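Local coordinates for 3-hydroxyadipyl-CoA dehydrogenase (Escherichia coli, PDB 3MOG), which catalyses the NAD-dependent oxidation of 3-hydroxyadipyl-CoA to 3-oxoadipyl-CoA in the breakdown of phenylacetate, at residues R95-V98 with K99-L102. Residues are numbered along the deposited sequence; the frame is centred on the assembly and turned at random.
Sequences RLEV and KKAL
The carboxylate of E97 meets the aliphatic part of K100 at its OE2 end, with CD of K100 raised well out of the carboxylate plane, 3.8 Å from OE2 of E97. NZ of K100 stays 5.3 Å from OE2 of E97, too far for a salt bridge, so any attraction is probably only long-range. The two side chains run alongside each other in the same direction, and a bend in E97 at chi2 (-48°) brings OE2 up against the lysine chain. L96 slants across K100 on another side, its CD1 lying 3.8 Å from CD of K100. The lysine bends at chi3 and again at chi4, turning the ammonium toward E131, a long and weak ion pair, and the carbonyl O of A127, a weak hydrogen bond. Cutting K100 back to an alanine removes these methylenes and is likely to leave L96 less well packed and E131 and the A127 carbonyl without their weak positive partner.

Beneath these side chains lies the first turn of helix 96-109, with R95 as the residue at the N-cap. The bond from N of K99 to O of R95 is weak at 3.4 Å. The following i to i+4 bonds are shorter: N of K100 to O of L96 3.0 Å, N of A101 to O of E97 3.1 Å and N of L102 to O of V98 2.8 Å. K99 leaves the turn for the body of the domain, where its NZ forms a salt bridge with E94. The helix is the crossover between strands 87-90 and 115-118 in the Rossmann-type NAD-binding domain. Chemically, backbone bonds, weak at the first step and normal after it, hold this turn, while K100 offers methylenes to its neighbours and carries its charge toward the region of helix 125-128.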
loop_
_atom_site.group_PDB
_atom_site.type_symbol
_atom_site.label_atom_id
_atom_site.label_comp_id
_atom_site.label_asym_id
_atom_site.label_seq_id
_atom_site.Cartn_x
_atom_site.Cartn_y
_atom_site.Cartn_z
ATOM N N ARG C 95 20.804 -13.605 8.619
ATOM C CA ARG C 95 19.908 -13.238 9.723
ATOM C C ARG C 95 20.471 -12.096 10.559
ATOM O O ARG C 95 21.661 -12.090 10.878
ATOM C CB ARG C 95 19.661 -14.442 10.628
ATOM C CG ARG C 95 18.577 -15.398 10.153
ATOM C CD ARG C 95 17.994 -16.182 11.340
ATOM N NE ARG C 95 17.257 -15.312 12.262
ATOM C CZ ARG C 95 17.685 -14.920 13.461
ATOM N NH1 ARG C 95 16.929 -14.122 14.200
ATOM N NH2 ARG C 95 18.858 -15.324 13.930
ATOM N N LEU C 96 19.613 -11.136 10.902
ATOM C CA LEU C 96 20.018 -9.941 11.654
ATOM C C LEU C 96 20.644 -10.254 13.008
ATOM O O LEU C 96 21.713 -9.732 13.340
ATOM C CB LEU C 96 18.833 -8.977 11.840
ATOM C CG LEU C 96 19.044 -7.781 12.787
ATOM C CD1 LEU C 96 20.096 -6.800 12.266
ATOM C CD2 LEU C 96 17.734 -7.059 13.140
ATOM N N GLU C 97 19.965 -11.096 13.785
ATOM C CA GLU C 97 20.375 -11.394 15.166
ATOM C C GLU C 97 21.732 -12.112 15.275
ATOM O O GLU C 97 22.486 -11.853 16.203
ATOM C CB GLU C 97 19.269 -12.149 15.932
ATOM C CG GLU C 97 17.917 -11.410 16.076
ATOM C CD GLU C 97 18.030 -9.944 16.545
ATOM O OE1 GLU C 97 17.304 -9.092 15.975
ATOM O OE2 GLU C 97 18.825 -9.639 17.473
ATOM N N VAL C 98 22.033 -12.983 14.311
ATOM C CA VAL C 98 23.361 -13.607 14.197
ATOM C C VAL C 98 24.471 -12.561 13.991
ATOM O O VAL C 98 25.477 -12.566 14.708
ATOM C CB VAL C 98 23.408 -14.649 13.054
ATOM C CG1 VAL C 98 24.744 -15.377 13.039
ATOM C CG2 VAL C 98 22.265 -15.660 13.191
ATOM N N LYS C 99 24.266 -11.653 13.032
ATOM C CA LYS C 99 25.238 -10.597 12.728
ATOM C C LYS C 99 25.473 -9.667 13.902
ATOM O O LYS C 99 26.615 -9.289 14.176
ATOM C CB LYS C 99 24.796 -9.777 11.517
ATOM C CG LYS C 99 25.194 -10.381 10.207
ATOM C CD LYS C 99 24.622 -9.594 9.052
ATOM C CE LYS C 99 25.048 -10.218 7.741
ATOM N NZ LYS C 99 23.911 -10.283 6.806
ATOM N N LYS C 100 24.386 -9.309 14.590
ATOM C CA LYS C 100 24.460 -8.441 15.768
ATOM C C LYS C 100 25.308 -9.093 16.855
ATOM O O LYS C 100 26.157 -8.431 17.463
ATOM C CB LYS C 100 23.063 -8.110 16.290
ATOM C CG LYS C 100 22.357 -6.980 15.533
ATOM C CD LYS C 100 20.875 -6.820 15.952
ATOM C CE LYS C 100 20.698 -6.253 17.359
ATOM N NZ LYS C 100 21.225 -4.869 17.516
ATOM N N ALA C 101 25.095 -10.397 17.054
ATOM C CA ALA C 101 25.903 -11.212 17.973
ATOM C C ALA C 101 27.377 -11.307 17.552
ATOM O O ALA C 101 28.273 -11.196 18.392
ATOM C CB ALA C 101 25.295 -12.614 18.125
ATOM N N LEU C 102 27.616 -11.504 16.255
ATOM C CA LEU C 102 28.976 -11.557 15.713
ATOM C C LEU C 102 29.718 -10.239 15.909
ATOM O O LEU C 102 30.865 -10.236 16.353
ATOM C CB LEU C 102 28.957 -11.949 14.231
ATOM C CG LEU C 102 30.245 -12.224 13.438
ATOM C CD1 LEU C 102 31.314 -12.987 14.229
ATOM C CD2 LEU C 102 29.883 -13.004 12.188
#